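Local structure of methylxanthine N1-demethylase NdmA (Pseudomonas putida, 6ICN) at residues 228-242 with 253-266. The protein removes the N1-methyl group of caffeine as formaldehyde, giving theobromine, as the Rieske non-heme iron oxygenase that opens caffeine degradation. Residues are numbered along the deposited sequence; the frame is centred on the assembly and turned at random.
Sequences EDMAVPNQAPIGSFS and LEVSKYSSSSLHVL. With CFF (caffeine), chain F.
Ile-238 O is gripped from two quarters: the backbone N of Tyr-258 donates to it at 3.0 Å, and water 3, itself held by Ser-259 N, gives it a second proton. The bond sits at the open end of a beta hairpin, strands 239-246 and 250-257, in the antiparallel sheet of the C-terminal catalytic domain of this Rieske oxygenase. Ser-240 and Ser-256 form one antiparallel hydrogen-bonded pair, Ser-242 and Glu-254 the next; Phe-241 and Val-255 make the non-hydrogen-bonded pair between them. At the end of the paired region, where Gly-239 lies across from Lys-257, the Tyr-258 ring lies flat on Gly-239, whose CA stands 3.4 Å from the ring centroid, a CH-pi contact only 5° off the ring normal. Glu-228 CG presses on the opposite face, nearer the rim, and Tyr-258 OH is bonded to Thr-226 O. Replacing the Tyr-258 ring by an alanine is likely to leave Gly-239 CA and Glu-228 CG without the face each rests on, and Thr-226 O without this hydroxyl partner. Lys-257, its chain bent at chi3 (61°), curls back to the type I turn of Pro-233 to Ala-236; its NZ donates to Asn-234 O at 2.9 Å and to water 2, which in turn donates to Gln-235 O. The sheet face that carries Phe-241 and Val-255 turns to the caffeine pocket, which Pro-237 and Leu-266 also line. With CG set beside its backbone N (chi1 -76°), Phe-241 runs alongside Val-255, CE1 3.5 Å from Val-255 CG2, while Leu-253 CD2 lies over one ring face. Pro-237 CG rests over the His-264 ring, and Pro-237 O comes within 3.3 Å of the caffeine methyl C12. From the adjoining strand 263-274, Leu-266 reaches the purine itself, its CD1 3.4 Å from caffeine C4.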
# COMPACT_ATOMS: atom_id res chain seq x y z
N GLU A 228 -35.11 10.27 30.76
CA GLU A 228 -34.72 9.21 31.67
C GLU A 228 -35.09 7.84 31.10
O GLU A 228 -35.92 7.71 30.20
CB GLU A 228 -35.40 9.39 33.03
CG GLU A 228 -35.03 10.66 33.76
CD GLU A 228 -35.90 10.89 34.98
OE1 GLU A 228 -36.64 9.96 35.38
OE2 GLU A 228 -35.85 12.01 35.54
N ASP A 229 -34.44 6.81 31.65
CA ASP A 229 -34.77 5.40 31.38
C ASP A 229 -34.53 5.02 29.92
O ASP A 229 -35.16 4.09 29.40
CB ASP A 229 -36.21 5.09 31.80
CG ASP A 229 -36.54 5.62 33.19
OD1 ASP A 229 -35.70 5.47 34.10
OD2 ASP A 229 -37.64 6.19 33.37
N MET A 230 -33.62 5.71 29.24
CA MET A 230 -33.30 5.35 27.86
C MET A 230 -32.36 4.14 27.84
O MET A 230 -31.52 3.96 28.73
CB MET A 230 -32.67 6.53 27.13
CG MET A 230 -33.61 7.72 26.94
SD MET A 230 -32.92 9.01 25.87
CE MET A 230 -31.46 9.48 26.79
N ALA A 231 -32.52 3.30 26.81
CA ALA A 231 -31.76 2.06 26.69
C ALA A 231 -30.38 2.37 26.13
O ALA A 231 -30.07 2.14 24.95
CB ALA A 231 -32.51 1.05 25.82
N VAL A 232 -29.53 2.91 27.00
CA VAL A 232 -28.18 3.33 26.60
C VAL A 232 -27.18 2.72 27.59
O VAL A 232 -27.57 2.39 28.72
CB VAL A 232 -28.06 4.86 26.54
CG1 VAL A 232 -29.06 5.44 25.53
CG2 VAL A 232 -28.28 5.48 27.92
N PRO A 233 -25.92 2.53 27.20
CA PRO A 233 -24.95 1.90 28.11
C PRO A 233 -24.77 2.71 29.39
O PRO A 233 -24.99 3.92 29.42
CB PRO A 233 -23.64 1.88 27.30
CG PRO A 233 -24.07 2.02 25.86
CD PRO A 233 -25.34 2.81 25.87
N ASN A 234 -24.37 2.02 30.46
CA ASN A 234 -24.16 2.69 31.74
C ASN A 234 -23.01 3.69 31.69
O ASN A 234 -23.01 4.66 32.47
CB ASN A 234 -23.94 1.65 32.85
CG ASN A 234 -23.55 2.27 34.20
OD1 ASN A 234 -22.56 1.86 34.82
ND2 ASN A 234 -24.32 3.26 34.66
N GLN A 235 -22.04 3.50 30.80
CA GLN A 235 -20.96 4.49 30.67
C GLN A 235 -21.35 5.69 29.82
O GLN A 235 -20.55 6.63 29.70
CB GLN A 235 -19.69 3.84 30.10
CG GLN A 235 -19.74 3.48 28.62
CD GLN A 235 -20.27 2.07 28.37
OE1 GLN A 235 -21.07 1.55 29.15
NE2 GLN A 235 -19.80 1.44 27.29
N ALA A 236 -22.54 5.69 29.22
CA ALA A 236 -23.02 6.87 28.51
C ALA A 236 -23.21 8.01 29.50
O ALA A 236 -23.93 7.83 30.50
CB ALA A 236 -24.33 6.58 27.78
N PRO A 237 -22.58 9.18 29.30
CA PRO A 237 -22.85 10.32 30.19
C PRO A 237 -24.21 10.94 29.89
O PRO A 237 -24.30 11.95 29.19
CB PRO A 237 -21.71 11.31 29.88
CG PRO A 237 -20.65 10.46 29.16
CD PRO A 237 -21.44 9.45 28.40
N ILE A 238 -25.27 10.32 30.41
CA ILE A 238 -26.63 10.79 30.20
C ILE A 238 -27.23 11.16 31.55
O ILE A 238 -27.17 10.37 32.50
CB ILE A 238 -27.49 9.72 29.49
CG1 ILE A 238 -27.18 9.71 27.99
CG2 ILE A 238 -28.96 9.95 29.74
CD1 ILE A 238 -27.66 10.95 27.25
N GLY A 239 -27.79 12.36 31.64
CA GLY A 239 -28.38 12.83 32.88
C GLY A 239 -28.80 14.28 32.81
O GLY A 239 -29.24 14.75 31.76
N SER A 240 -28.67 15.01 33.92
CA SER A 240 -28.92 16.45 33.91
C SER A 240 -27.67 17.18 33.40
O SER A 240 -26.59 17.05 33.99
CB SER A 240 -29.30 16.94 35.30
OG SER A 240 -29.30 18.35 35.33
N PHE A 241 -27.83 17.96 32.32
CA PHE A 241 -26.72 18.57 31.59
C PHE A 241 -26.61 20.06 31.95
O PHE A 241 -27.55 20.82 31.70
CB PHE A 241 -26.93 18.47 30.08
CG PHE A 241 -26.66 17.11 29.49
CD1 PHE A 241 -26.40 16.01 30.28
CD2 PHE A 241 -26.67 16.95 28.10
CE1 PHE A 241 -26.15 14.77 29.70
CE2 PHE A 241 -26.42 15.71 27.51
CZ PHE A 241 -26.16 14.62 28.32
N SER A 242 -25.44 20.49 32.42
CA SER A 242 -25.18 21.91 32.64
C SER A 242 -24.01 22.35 31.77
O SER A 242 -22.88 21.89 31.97
CB SER A 242 -24.88 22.19 34.12
OG SER A 242 -24.51 23.54 34.28
N LEU A 253 -19.29 20.60 29.69
CA LEU A 253 -20.58 19.96 29.95
C LEU A 253 -20.47 19.14 31.23
O LEU A 253 -19.76 18.13 31.28
CB LEU A 253 -21.00 19.08 28.76
CG LEU A 253 -22.19 18.14 29.00
CD1 LEU A 253 -23.43 18.93 29.45
CD2 LEU A 253 -22.51 17.34 27.73
N GLU A 254 -21.19 19.56 32.27
CA GLU A 254 -21.25 18.81 33.52
C GLU A 254 -22.50 17.95 33.53
O GLU A 254 -23.62 18.47 33.43
CB GLU A 254 -21.26 19.76 34.72
CG GLU A 254 -19.97 20.54 34.90
CD GLU A 254 -20.09 21.61 35.98
OE1 GLU A 254 -20.35 22.80 35.65
OE2 GLU A 254 -19.93 21.25 37.17
N VAL A 255 -22.32 16.63 33.62
CA VAL A 255 -23.43 15.68 33.63
C VAL A 255 -23.58 15.10 35.04
O VAL A 255 -22.65 14.49 35.58
CB VAL A 255 -23.24 14.54 32.62
CG1 VAL A 255 -24.46 13.63 32.61
CG2 VAL A 255 -22.97 15.08 31.22
N SER A 256 -24.75 15.29 35.63
CA SER A 256 -25.17 14.47 36.77
C SER A 256 -25.89 13.26 36.19
O SER A 256 -27.07 13.34 35.85
CB SER A 256 -26.03 15.28 37.72
OG SER A 256 -25.42 16.52 38.01
N LYS A 257 -25.17 12.13 36.08
CA LYS A 257 -25.70 10.96 35.39
C LYS A 257 -26.88 10.35 36.13
O LYS A 257 -26.90 10.30 37.36
CB LYS A 257 -24.61 9.88 35.24
CG LYS A 257 -23.45 10.25 34.33
CD LYS A 257 -22.35 9.19 34.40
CE LYS A 257 -22.87 7.82 33.96
NZ LYS A 257 -21.83 6.77 34.11
N TYR A 258 -27.86 9.87 35.37
CA TYR A 258 -29.01 9.19 35.96
C TYR A 258 -28.65 7.80 36.47
O TYR A 258 -29.05 7.41 37.57
CB TYR A 258 -30.15 9.08 34.94
CG TYR A 258 -30.73 10.40 34.47
CD1 TYR A 258 -30.74 11.52 35.30
CD2 TYR A 258 -31.30 10.52 33.21
CE1 TYR A 258 -31.28 12.73 34.87
CE2 TYR A 258 -31.84 11.72 32.77
CZ TYR A 258 -31.83 12.82 33.60
OH TYR A 258 -32.37 14.00 33.17
N SER A 259 -27.89 7.04 35.67
CA SER A 259 -27.67 5.62 35.97
C SER A 259 -26.79 5.41 37.20
O SER A 259 -26.98 4.44 37.93
CB SER A 259 -27.05 4.93 34.76
OG SER A 259 -25.79 5.50 34.45
N SER A 260 -25.82 6.29 37.43
CA SER A 260 -24.84 6.09 38.48
C SER A 260 -24.89 7.12 39.60
O SER A 260 -24.18 6.95 40.60
CB SER A 260 -23.42 6.08 37.89
OG SER A 260 -23.18 7.30 37.18
N SER A 261 -25.70 8.18 39.46
CA SER A 261 -25.78 9.26 40.45
C SER A 261 -24.41 9.84 40.76
O SER A 261 -24.05 10.06 41.92
CB SER A 261 -26.48 8.79 41.73
OG SER A 261 -27.86 8.57 41.49
N SER A 262 -23.63 10.12 39.71
CA SER A 262 -22.27 10.62 39.88
C SER A 262 -21.95 11.62 38.78
O SER A 262 -22.56 11.62 37.71
CB SER A 262 -21.26 9.48 39.89
OG SER A 262 -21.45 8.62 38.78
N LEU A 263 -20.96 12.47 39.06
CA LEU A 263 -20.61 13.57 38.16
C LEU A 263 -19.68 13.08 37.05
O LEU A 263 -18.75 12.30 37.30
CB LEU A 263 -19.96 14.71 38.95
CG LEU A 263 -19.53 15.96 38.17
CD1 LEU A 263 -20.73 16.61 37.49
CD2 LEU A 263 -18.81 16.95 39.07
N HIS A 264 -19.95 13.52 35.82
CA HIS A 264 -19.12 13.23 34.66
C HIS A 264 -19.03 14.53 33.87
O HIS A 264 -20.06 15.12 33.56
CB HIS A 264 -19.73 12.09 33.82
CG HIS A 264 -18.80 11.49 32.80
ND1 HIS A 264 -18.19 10.26 32.98
CD2 HIS A 264 -18.40 11.93 31.59
CE1 HIS A 264 -17.45 9.98 31.92
NE2 HIS A 264 -17.57 10.98 31.06
N VAL A 265 -17.81 15.00 33.59
CA VAL A 265 -17.61 16.28 32.93
C VAL A 265 -16.93 16.04 31.58
O VAL A 265 -15.93 15.32 31.51
CB VAL A 265 -16.75 17.24 33.78
CG1 VAL A 265 -16.64 18.60 33.11
CG2 VAL A 265 -17.33 17.37 35.20
N LEU A 266 -17.47 16.65 30.53
CA LEU A 266 -16.87 16.61 29.20
C LEU A 266 -16.42 18.01 28.82
O LEU A 266 -17.21 18.96 28.85
CB LEU A 266 -17.86 16.09 28.15
CG LEU A 266 -18.44 14.71 28.43
CD1 LEU A 266 -19.70 14.52 27.59
CD2 LEU A 266 -17.42 13.62 28.11
N1 CFF F . -21.65 14.77 23.38
C2 CFF F . -22.50 14.46 24.41
C10 CFF F . -21.97 15.85 22.47
C6 CFF F . -20.52 14.07 23.20
N3 CFF F . -22.21 13.45 25.26
O11 CFF F . -23.51 15.09 24.56
C12 CFF F . -23.11 13.12 26.36
C4 CFF F . -21.07 12.74 25.08
C5 CFF F . -20.23 13.04 24.07
N9 CFF F . -20.54 11.71 25.76
O13 CFF F . -19.78 14.34 22.30
N7 CFF F . -19.18 12.20 24.14
C8 CFF F . -19.38 11.38 25.18
C14 CFF F . -17.95 11.96 23.41
O HOH W 1 -25.77 6.05 31.70
O HOH W 2 -20.17 7.89 32.00
O HOH W 3 -27.59 7.70 32.86
O HOH W 4 -20.71 23.47 33.09
O HOH W 5 -22.84 23.53 36.47